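Local coordinates for glycosyl hyrolase, family 3 (Deinococcus radiodurans, PDB 3TEV), which probably hydrolyses O-glycosidic bonds in carbohydrates or glycosides, at residues A307-V310 and A316-T319; V280-L283 and L289-A292; V47-K52 and E58-L63; L22-P27 and A36-E41. One frame throughout, in Å; residues are numbered along the deposited sequence.

How the contacts relate
From the N terminus the four contacts come in the order 4, 3, 2, 1. They lie in series, so none nests in or crosses another, and each closes a short connection. Contact 4 brings helix 33-42 back onto strand 22-24, and contact 3 does the same for helix 57-71 and strand 46-49. Contact 2 sets strand 290-291 against helix 275-285 before it, and contact 1 closes the turn between helices 296-309 and 314-330. Strand 22-24 pairs with both 46-49 and 290-291, which joins contacts 3, 4 and 2 through one sheet; a salt bridge from Lys52 to Asp25 also links contacts 3 and 4. Tyr309 of contact 1 packs on Val280 and Leu283 of contact 2.

Contact 1 (A307-V310 and A316-T319); sequences AEYV and AVAT
Tyr309 and Val317 pass alongside each other in opposite directions. The methyl CG1 of Val317 makes the closest approach, 3.5 Å from Tyr309 CE2. The same methyl stays beside the outer end of the phenol, with Tyr309 OH 3.7 Å from Val317 CG1, so one side of the tyrosine from CE2 to the hydroxyl borders a single carbon. The tyrosine gets there by its length: with CG swung opposite the backbone N (chi1 157°), the ring leaves its own helix and its far end closes on the neighbouring one. Val310 meets Val317 differently, the two side chains crossing at about a right angle, and its CG2 lies 4.2 Å from Val317 CG1. This joins the end of helix 296-309 to the first turns of helix 314-330, across the short turn between two consecutive helices on the outside of the TIM barrel expected for the family. The turn itself is tied by a hydrogen bond from Asn313 ND2 to Tyr309 O. Val16 and Leu21, from the chain before the first barrel strand, pack on Val317, and Leu21 also touches Val310. The contact is buried; no hydrogen bond joins the segments, and the packing is of carbon on carbon apart from the hydroxyl lying beside the methyl. Its less intimate side is at Ala316, whose CB points toward the other helix but comes no closer than 4.8 Å, to Tyr309 OH.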
loop_
_atom_site.group_PDB
_atom_site.type_symbol
_atom_site.label_atom_id
_atom_site.label_comp_id
_atom_site.label_asym_id
_atom_site.label_seq_id
_atom_site.Cartn_x
_atom_site.Cartn_y
_atom_site.Cartn_z
ATOM N N ALA A 307 19.326 5.399 -4.680
ATOM C CA ALA A 307 20.559 5.966 -4.099
ATOM C C ALA A 307 21.068 7.204 -4.853
ATOM O O ALA A 307 21.704 8.063 -4.261
ATOM C CB ALA A 307 21.677 4.903 -3.994
ATOM N N GLU A 308 20.772 7.298 -6.150
ATOM C CA GLU A 308 21.171 8.461 -6.962
ATOM C C GLU A 308 20.197 9.630 -6.821
ATOM O O GLU A 308 20.584 10.790 -6.955
ATOM C CB GLU A 308 21.279 8.076 -8.437
ATOM C CG GLU A 308 22.224 6.926 -8.692
ATOM C CD GLU A 308 23.652 7.253 -8.264
ATOM O OE1 GLU A 308 24.088 8.428 -8.424
ATOM O OE2 GLU A 308 24.342 6.337 -7.755
ATOM N N TYR A 309 18.937 9.313 -6.542
ATOM C CA TYR A 309 17.879 10.306 -6.377
ATOM C C TYR A 309 17.953 11.017 -5.018
ATOM O O TYR A 309 17.867 12.230 -4.922
ATOM C CB TYR A 309 16.526 9.608 -6.582
ATOM C CG TYR A 309 15.321 10.272 -5.949
ATOM C CD1 TYR A 309 14.785 11.460 -6.462
ATOM C CD2 TYR A 309 14.683 9.689 -4.857
ATOM C CE1 TYR A 309 13.665 12.055 -5.871
ATOM C CE2 TYR A 309 13.576 10.258 -4.296
ATOM C CZ TYR A 309 13.075 11.440 -4.794
ATOM O OH TYR A 309 11.968 11.997 -4.186
ATOM N N VAL A 310 18.130 10.236 -3.974
ATOM C CA VAL A 310 18.092 10.698 -2.594
ATOM C C VAL A 310 19.012 11.897 -2.236
ATOM O O VAL A 310 18.528 12.848 -1.604
ATOM C CB VAL A 310 18.294 9.475 -1.655
ATOM C CG1 VAL A 310 18.992 9.845 -0.398
ATOM C CG2 VAL A 310 16.950 8.808 -1.378
ATOM N N ALA A 316 12.752 16.696 0.533
ATOM C CA ALA A 316 11.594 15.958 0.074
ATOM C C ALA A 316 11.583 14.542 0.664
ATOM O O ALA A 316 10.547 14.094 1.187
ATOM C CB ALA A 316 11.559 15.917 -1.463
ATOM N N VAL A 317 12.715 13.840 0.621
ATOM C CA VAL A 317 12.714 12.468 1.142
ATOM C C VAL A 317 12.644 12.406 2.682
ATOM O O VAL A 317 12.154 11.416 3.253
ATOM C CB VAL A 317 13.844 11.563 0.573
ATOM C CG1 VAL A 317 13.683 11.400 -0.944
ATOM C CG2 VAL A 317 15.220 12.095 0.941
ATOM N N ALA A 318 13.112 13.467 3.337
ATOM C CA ALA A 318 12.974 13.587 4.791
ATOM C C ALA A 318 11.495 13.608 5.170
ATOM O O ALA A 318 11.073 12.920 6.105
ATOM C CB ALA A 318 13.734 14.853 5.339
ATOM N N THR A 319 10.713 14.375 4.415
ATOM C CA THR A 319 9.265 14.461 4.608
ATOM C C THR A 319 8.615 13.070 4.396
ATOM O O THR A 319 7.782 12.640 5.192
ATOM C CB THR A 319 8.647 15.499 3.627
ATOM O OG1 THR A 319 9.247 16.781 3.849
ATOM C CG2 THR A 319 7.128 15.615 3.811
#

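Contact 2 (V280-L283 and L289-A292); sequences VRAL and LVMA
No ring or other flat group takes part where Leu283 meets Val290; the contact is branched aliphatic carbon on branched aliphatic carbon. It belongs to the wall of a TIM barrel, as in family 3 hydrolases: helix 275-285 lies against strand 290-291, which follows it after a short turn. Val290 points its side chain at the helix, and a single methyl, CG2, does the touching. That methyl lies 3.7 Å from Leu283 CG and 3.9 Å from Leu283 CD2, so it sits against the branch point of the leucine, the two side chains crossing at about a right angle. Ala282, one residue earlier on the helix, adds its CB at 4.1 Å from the same Val290 CG2. With CG1 of Val290 opposite the backbone N (chi1 171°), CG2 falls opposite the carbonyl carbon, where it faces both helix residues. Beyond the pair, Thr261 of strand 258-261 touches Ala282 and Val290, and Leu22 of strand 22-24 also packs on Val290; the backbone of 289-292 bonds to both of those strands, which closes the barrel. Leu283 also approaches the residue before Val290, its CD2 stopping 4.2 Å from the backbone N of Leu289.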
loop_
_atom_site.group_PDB
_atom_site.type_symbol
_atom_site.label_atom_id
_atom_site.label_comp_id
_atom_site.label_asym_id
_atom_site.label_seq_id
_atom_site.Cartn_x
_atom_site.Cartn_y
_atom_site.Cartn_z
ATOM N N VAL A 280 12.022 5.650 -8.877
ATOM C CA VAL A 280 12.414 7.040 -8.711
ATOM C C VAL A 280 11.261 7.952 -9.140
ATOM O O VAL A 280 10.910 8.904 -8.440
ATOM C CB VAL A 280 13.752 7.334 -9.464
ATOM C CG1 VAL A 280 13.999 8.828 -9.632
ATOM C CG2 VAL A 280 14.918 6.666 -8.720
ATOM N N ARG A 281 10.637 7.611 -10.264
ATOM C CA ARG A 281 9.501 8.386 -10.770
ATOM C C ARG A 281 8.316 8.375 -9.780
ATOM O O ARG A 281 7.702 9.425 -9.555
ATOM C CB ARG A 281 9.101 7.894 -12.167
ATOM C CG ARG A 281 7.825 8.520 -12.749
ATOM C CD ARG A 281 7.978 9.981 -13.294
ATOM N NE ARG A 281 6.702 10.540 -13.773
ATOM C CZ ARG A 281 6.572 11.681 -14.463
ATOM N NH1 ARG A 281 7.632 12.418 -14.781
ATOM N NH2 ARG A 281 5.370 12.090 -14.846
ATOM N N ALA A 282 8.032 7.226 -9.151
ATOM C CA ALA A 282 6.976 7.152 -8.137
ATOM C C ALA A 282 7.258 8.077 -6.953
ATOM O O ALA A 282 6.355 8.781 -6.490
ATOM C CB ALA A 282 6.761 5.712 -7.638
ATOM N N LEU A 283 8.501 8.067 -6.462
ATOM C CA LEU A 283 8.847 8.885 -5.317
ATOM C C LEU A 283 8.721 10.356 -5.706
ATOM O O LEU A 283 8.102 11.126 -4.980
ATOM C CB LEU A 283 10.246 8.553 -4.797
ATOM C CG LEU A 283 10.375 7.175 -4.134
ATOM C CD1 LEU A 283 11.843 6.764 -4.082
ATOM C CD2 LEU A 283 9.711 7.123 -2.723
ATOM N N LEU A 289 6.654 5.670 -0.294
ATOM C CA LEU A 289 7.126 4.293 -0.106
ATOM C C LEU A 289 6.948 3.528 -1.409
ATOM O O LEU A 289 5.867 3.554 -2.009
ATOM C CB LEU A 289 6.308 3.584 1.005
ATOM C CG LEU A 289 6.816 2.201 1.484
ATOM C CD1 LEU A 289 8.304 2.246 1.980
ATOM C CD2 LEU A 289 5.923 1.633 2.586
ATOM N N VAL A 290 8.002 2.845 -1.848
ATOM C CA VAL A 290 7.913 2.033 -3.052
ATOM C C VAL A 290 7.992 0.552 -2.678
ATOM O O VAL A 290 8.915 0.127 -1.972
ATOM C CB VAL A 290 9.044 2.415 -4.055
ATOM C CG1 VAL A 290 9.104 1.420 -5.224
ATOM C CG2 VAL A 290 8.828 3.830 -4.585
HETATM N N MSE A 291 7.011 -0.230 -3.130
HETATM C CA MSE A 291 7.062 -1.683 -2.969
HETATM C C MSE A 291 8.024 -2.254 -3.986
HETATM O O MSE A 291 7.698 -2.316 -5.149
HETATM C CB MSE A 291 5.702 -2.322 -3.176
HETATM C CG MSE A 291 4.731 -1.933 -2.104
HETATM SE SE MSE A 291 3.104 -2.985 -2.137
HETATM C CE MSE A 291 3.996 -4.555 -1.389
ATOM N N ALA A 292 9.183 -2.707 -3.552
ATOM C CA ALA A 292 10.190 -3.214 -4.454
ATOM C C ALA A 292 10.270 -4.733 -4.262
ATOM O O ALA A 292 11.166 -5.244 -3.581
ATOM C CB ALA A 292 11.535 -2.525 -4.145
#

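Contact 3 (V47-K52 and E58-L63); sequences VCLFGK and EQLRRL
Next to Leu60, which touches Leu49 across the contact, the side-chain amide of Gln59 is gripped at both ends: OE1 accepts hydrogen bonds from the backbone N of Glu55 and of Ser56, and NE2 donates to the carbonyls of Asn53 and Pro29. Four bonds thus fix the rotation of this buried amide; three hold the segment leading into helix 57-71, and the one to Pro29 reaches the loop after strand 22-24. The contact between the segments is wholly apolar. Leu49 points at the helix and divides its two methyls between two residues one turn apart: CD1 lies 3.8 Å from Leu60 CD1, and CD2 lies 4.2 Å from Leu63 CD2. Leu49 and Leu60 meet at a slant, whereas Leu49 and Leu63 run past one another in opposite directions. Both helix leucines have CG opposite the backbone N (chi1 -171° for Leu60, 174° for Leu63), which carries their ends out toward the strand. The backbones stay well apart, 9.8 Å between Leu49 CA and Leu60 CA, and these three leucines span the gap. The contact belongs to the beta-alpha-beta unit of strand 46-49, helix 57-71 and strand 76-79; Leu26, just after strand 22-24, packs on Leu49, and Val124, at the end of helix 107-124, touches Leu60.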
loop_
_atom_site.group_PDB
_atom_site.type_symbol
_atom_site.label_atom_id
_atom_site.label_comp_id
_atom_site.label_asym_id
_atom_site.label_seq_id
_atom_site.Cartn_x
_atom_site.Cartn_y
_atom_site.Cartn_z
ATOM N N VAL A 47 8.739 -4.143 5.217
ATOM C CA VAL A 47 8.633 -5.449 4.570
ATOM C C VAL A 47 7.174 -5.854 4.454
ATOM O O VAL A 47 6.369 -5.531 5.333
ATOM C CB VAL A 47 9.344 -6.553 5.373
ATOM C CG1 VAL A 47 8.839 -7.909 4.926
ATOM C CG2 VAL A 47 10.849 -6.458 5.208
ATOM N N CYS A 48 6.826 -6.554 3.376
ATOM C CA CYS A 48 5.467 -7.068 3.216
ATOM C C CYS A 48 5.570 -8.576 3.215
ATOM O O CYS A 48 6.455 -9.131 2.563
ATOM C CB CYS A 48 4.791 -6.560 1.940
ATOM S SG CYS A 48 3.005 -7.067 1.893
ATOM N N LEU A 49 4.705 -9.227 3.982
ATOM C CA LEU A 49 4.682 -10.687 4.071
ATOM C C LEU A 49 3.573 -11.278 3.215
ATOM O O LEU A 49 2.515 -10.679 3.063
ATOM C CB LEU A 49 4.496 -11.127 5.512
ATOM C CG LEU A 49 5.533 -10.630 6.516
ATOM C CD1 LEU A 49 5.131 -11.037 7.905
ATOM C CD2 LEU A 49 6.940 -11.135 6.185
ATOM N N PHE A 50 3.838 -12.454 2.656
ATOM C CA PHE A 50 2.894 -13.180 1.808
ATOM C C PHE A 50 2.820 -14.647 2.253
ATOM O O PHE A 50 3.510 -15.053 3.185
ATOM C CB PHE A 50 3.342 -13.105 0.344
ATOM C CG PHE A 50 3.413 -11.711 -0.192
ATOM C CD1 PHE A 50 2.309 -11.132 -0.806
ATOM C CD2 PHE A 50 4.578 -10.961 -0.066
ATOM C CE1 PHE A 50 2.369 -9.814 -1.292
ATOM C CE2 PHE A 50 4.653 -9.654 -0.545
ATOM C CZ PHE A 50 3.554 -9.075 -1.157
ATOM N N GLY A 51 1.997 -15.432 1.568
ATOM C CA GLY A 51 1.804 -16.854 1.876
ATOM C C GLY A 51 3.108 -17.607 2.057
ATOM O O GLY A 51 3.261 -18.371 3.012
ATOM N N LYS A 52 4.069 -17.364 1.166
ATOM C CA LYS A 52 5.395 -17.963 1.289
ATOM C C LYS A 52 6.090 -17.679 2.640
ATOM O O LYS A 52 7.078 -18.327 2.961
ATOM C CB LYS A 52 6.296 -17.494 0.136
ATOM C CG LYS A 52 6.639 -15.983 0.166
ATOM C CD LYS A 52 7.682 -15.609 -0.878
ATOM C CE LYS A 52 7.662 -14.107 -1.110
ATOM N NZ LYS A 52 8.941 -13.606 -1.649
ATOM N N GLU A 58 2.838 -19.446 15.653
ATOM C CA GLU A 58 4.082 -19.543 16.408
ATOM C C GLU A 58 5.270 -19.121 15.547
ATOM O O GLU A 58 6.126 -18.351 15.998
ATOM C CB GLU A 58 4.276 -20.983 16.920
ATOM C CG GLU A 58 5.418 -21.202 17.946
ATOM C CD GLU A 58 5.363 -22.598 18.670
ATOM O OE1 GLU A 58 6.443 -23.094 19.098
ATOM O OE2 GLU A 58 4.258 -23.196 18.828
ATOM N N GLN A 59 5.322 -19.631 14.316
ATOM C CA GLN A 59 6.414 -19.322 13.392
ATOM C C GLN A 59 6.354 -17.848 12.990
ATOM O O GLN A 59 7.372 -17.165 12.961
ATOM C CB GLN A 59 6.376 -20.256 12.166
ATOM C CG GLN A 59 7.084 -19.735 10.906
ATOM C CD GLN A 59 6.223 -18.737 10.131
ATOM O OE1 GLN A 59 5.008 -18.911 10.023
ATOM N NE2 GLN A 59 6.846 -17.673 9.624
ATOM N N LEU A 60 5.152 -17.369 12.697
ATOM C CA LEU A 60 4.962 -15.994 12.264
ATOM C C LEU A 60 5.334 -15.008 13.368
ATOM O O LEU A 60 5.952 -13.967 13.100
ATOM C CB LEU A 60 3.534 -15.781 11.777
ATOM C CG LEU A 60 3.170 -14.477 11.074
ATOM C CD1 LEU A 60 4.152 -14.112 9.974
ATOM C CD2 LEU A 60 1.751 -14.576 10.519
ATOM N N ARG A 61 4.982 -15.353 14.603
ATOM C CA ARG A 61 5.343 -14.536 15.756
ATOM C C ARG A 61 6.859 -14.439 15.905
ATOM O O ARG A 61 7.380 -13.368 16.189
ATOM C CB ARG A 61 4.721 -15.082 17.047
ATOM C CG ARG A 61 4.983 -14.208 18.275
ATOM C CD ARG A 61 4.208 -14.687 19.513
ATOM N NE ARG A 61 2.754 -14.463 19.413
ATOM C CZ ARG A 61 1.843 -15.406 19.133
ATOM N NH1 ARG A 61 0.554 -15.089 19.071
ATOM N NH2 ARG A 61 2.205 -16.671 18.923
ATOM N N ARG A 62 7.543 -15.567 15.720
ATOM C CA ARG A 62 8.999 -15.630 15.723
ATOM C C ARG A 62 9.588 -14.771 14.582
ATOM O O ARG A 62 10.497 -13.970 14.806
ATOM C CB ARG A 62 9.462 -17.092 15.635
ATOM C CG ARG A 62 10.947 -17.345 15.952
ATOM C CD ARG A 62 11.341 -18.826 15.740
ATOM N NE ARG A 62 10.295 -19.769 16.182
ATOM C CZ ARG A 62 9.579 -20.558 15.368
ATOM N NH1 ARG A 62 8.645 -21.371 15.871
ATOM N NH2 ARG A 62 9.796 -20.541 14.050
ATOM N N LEU A 63 9.025 -14.894 13.386
ATOM C CA LEU A 63 9.502 -14.123 12.237
ATOM C C LEU A 63 9.373 -12.600 12.421
ATOM O O LEU A 63 10.310 -11.865 12.127
ATOM C CB LEU A 63 8.813 -14.583 10.949
ATOM C CG LEU A 63 9.122 -13.772 9.692
ATOM C CD1 LEU A 63 10.638 -13.775 9.346
ATOM C CD2 LEU A 63 8.328 -14.275 8.525
#

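Contact 4 (L22-P27 and A36-E41); sequences LMIDLP and AAYLRE
Ile24 meets helix 33-42 with one atom: its terminal methyl CD1 touches both Tyr38 and Leu39. It comes to the tyrosine at the ring edge, near the ring plane, 3.8 Å from CE2 of Tyr38, and it is just as close to the methyl CD2 of Leu39, also 3.8 Å from Ile24 CD1. Both side chains meet the isoleucine at a slant. The isoleucine reaches them because CG1 stands between its backbone N and carbonyl carbon (chi1 65°) and the chain then runs on extended (chi2 167°). This spans a wide gap, since Ile24 CA and Leu39 CA are 9.5 Å apart. Around this tight spot the packing is looser. Leu26 borders Leu39 without true contact, its CD2 4.6 Å from Leu39 CD1. The solvent side is elsewhere on the helix: Ala37, Arg40 and Glu41 are exposed there, lie far from the strand segment and take no part. Neighbouring elements complete the buried side. Leu67 of helix 57-71 packs against Leu39, and Gln299 and Leu303 of helix 296-309 lie against Tyr38, whose ring also makes a cation-pi contact with Arg296 and meets the ring of His42. No hydrogen bond joins 22-27 to 36-41; the touching between them is apolar. Strand 22-24, helix 33-42 and strand 46-49 form a beta-alpha-beta crossover, the helix covering the outer face of the parallel sheet, as in a TIM barrel of the family 3 N-terminal domain.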
loop_
_atom_site.group_PDB
_atom_site.type_symbol
_atom_site.label_atom_id
_atom_site.label_comp_id
_atom_site.label_asym_id
_atom_site.label_seq_id
_atom_site.Cartn_x
_atom_site.Cartn_y
_atom_site.Cartn_z
ATOM N N LEU A 22 11.853 1.996 0.760
ATOM C CA LEU A 22 11.412 0.777 0.083
ATOM C C LEU A 22 10.729 -0.202 1.015
ATOM O O LEU A 22 11.077 -0.308 2.200
ATOM C CB LEU A 22 12.578 0.049 -0.589
ATOM C CG LEU A 22 13.538 0.745 -1.544
ATOM C CD1 LEU A 22 14.465 -0.330 -2.157
ATOM C CD2 LEU A 22 12.793 1.501 -2.645
HETATM N N MSE A 23 9.787 -0.947 0.461
HETATM C CA MSE A 23 9.161 -2.055 1.150
HETATM C C MSE A 23 9.483 -3.277 0.294
HETATM O O MSE A 23 9.158 -3.324 -0.912
HETATM C CB MSE A 23 7.643 -1.856 1.255
HETATM C CG MSE A 23 6.894 -3.035 1.889
HETATM SE SE MSE A 23 4.989 -2.651 2.166
HETATM C CE MSE A 23 4.990 -2.127 4.032
ATOM N N ILE A 24 10.121 -4.262 0.907
ATOM C CA ILE A 24 10.571 -5.432 0.173
ATOM C C ILE A 24 9.906 -6.697 0.684
ATOM O O ILE A 24 9.330 -6.704 1.774
ATOM C CB ILE A 24 12.088 -5.605 0.290
ATOM C CG1 ILE A 24 12.464 -5.902 1.737
ATOM C CG2 ILE A 24 12.821 -4.377 -0.246
ATOM C CD1 ILE A 24 13.925 -6.405 1.893
ATOM N N ASP A 25 10.011 -7.768 -0.094
ATOM C CA ASP A 25 9.556 -9.077 0.354
ATOM C C ASP A 25 10.731 -9.937 0.788
ATOM O O ASP A 25 11.889 -9.645 0.457
ATOM C CB ASP A 25 8.676 -9.781 -0.710
ATOM C CG ASP A 25 9.382 -9.982 -2.064
ATOM O OD1 ASP A 25 10.265 -9.184 -2.462
ATOM O OD2 ASP A 25 9.028 -10.959 -2.757
ATOM N N LEU A 26 10.411 -10.993 1.532
ATOM C CA LEU A 26 11.389 -11.910 2.105
ATOM C C LEU A 26 11.181 -13.308 1.528
ATOM O O LEU A 26 10.076 -13.651 1.121
ATOM C CB LEU A 26 11.217 -11.947 3.622
ATOM C CG LEU A 26 11.240 -10.572 4.290
ATOM C CD1 LEU A 26 10.737 -10.654 5.722
ATOM C CD2 LEU A 26 12.641 -9.940 4.199
ATOM N N PRO A 27 12.252 -14.121 1.487
ATOM C CA PRO A 27 12.166 -15.424 0.806
ATOM C C PRO A 27 11.292 -16.494 1.488
ATOM O O PRO A 27 10.615 -17.255 0.793
ATOM C CB PRO A 27 13.626 -15.890 0.724
ATOM C CG PRO A 27 14.389 -15.046 1.698
ATOM C CD PRO A 27 13.634 -13.767 1.879
ATOM N N ALA A 36 18.993 -11.062 7.316
ATOM C CA ALA A 36 19.206 -10.134 8.423
ATOM C C ALA A 36 20.336 -9.151 8.089
ATOM O O ALA A 36 20.188 -7.944 8.300
ATOM C CB ALA A 36 19.526 -10.890 9.701
ATOM N N ALA A 37 21.453 -9.674 7.575
ATOM C CA ALA A 37 22.612 -8.845 7.243
ATOM C C ALA A 37 22.209 -7.812 6.179
ATOM O O ALA A 37 22.563 -6.649 6.256
ATOM C CB ALA A 37 23.792 -9.723 6.736
ATOM N N TYR A 38 21.418 -8.255 5.215
ATOM C CA TYR A 38 20.958 -7.404 4.129
ATOM C C TYR A 38 19.994 -6.280 4.587
ATOM O O TYR A 38 20.179 -5.124 4.212
ATOM C CB TYR A 38 20.317 -8.317 3.091
ATOM C CG TYR A 38 19.612 -7.640 1.963
ATOM C CD1 TYR A 38 20.322 -7.189 0.848
ATOM C CD2 TYR A 38 18.220 -7.499 1.977
ATOM C CE1 TYR A 38 19.683 -6.582 -0.206
ATOM C CE2 TYR A 38 17.559 -6.890 0.912
ATOM C CZ TYR A 38 18.307 -6.447 -0.174
ATOM O OH TYR A 38 17.676 -5.865 -1.231
ATOM N N LEU A 39 18.981 -6.610 5.394
ATOM C CA LEU A 39 18.121 -5.575 5.971
ATOM C C LEU A 39 18.923 -4.513 6.735
ATOM O O LEU A 39 18.699 -3.307 6.595
ATOM C CB LEU A 39 17.088 -6.190 6.914
ATOM C CG LEU A 39 16.019 -7.082 6.273
ATOM C CD1 LEU A 39 15.332 -7.979 7.317
ATOM C CD2 LEU A 39 15.003 -6.250 5.483
ATOM N N ARG A 40 19.873 -4.978 7.538
ATOM C CA ARG A 40 20.652 -4.107 8.377
ATOM C C ARG A 40 21.575 -3.248 7.503
ATOM O O ARG A 40 21.630 -2.029 7.654
ATOM C CB ARG A 40 21.437 -4.967 9.358
ATOM C CG ARG A 40 21.680 -4.332 10.673
ATOM C CD ARG A 40 22.492 -5.267 11.598
ATOM N NE ARG A 40 21.682 -6.161 12.436
ATOM C CZ ARG A 40 20.986 -5.751 13.500
ATOM N NH1 ARG A 40 20.952 -4.457 13.829
ATOM N NH2 ARG A 40 20.300 -6.626 14.223
ATOM N N GLU A 41 22.255 -3.883 6.562
ATOM C CA GLU A 41 23.158 -3.199 5.625
ATOM C C GLU A 41 22.535 -1.982 4.918
ATOM O O GLU A 41 23.175 -0.953 4.808
ATOM C CB GLU A 41 23.660 -4.200 4.579
ATOM C CG GLU A 41 24.614 -3.642 3.555
ATOM C CD GLU A 41 25.344 -4.732 2.769
ATOM O OE1 GLU A 41 24.730 -5.793 2.463
ATOM O OE2 GLU A 41 26.539 -4.517 2.462
#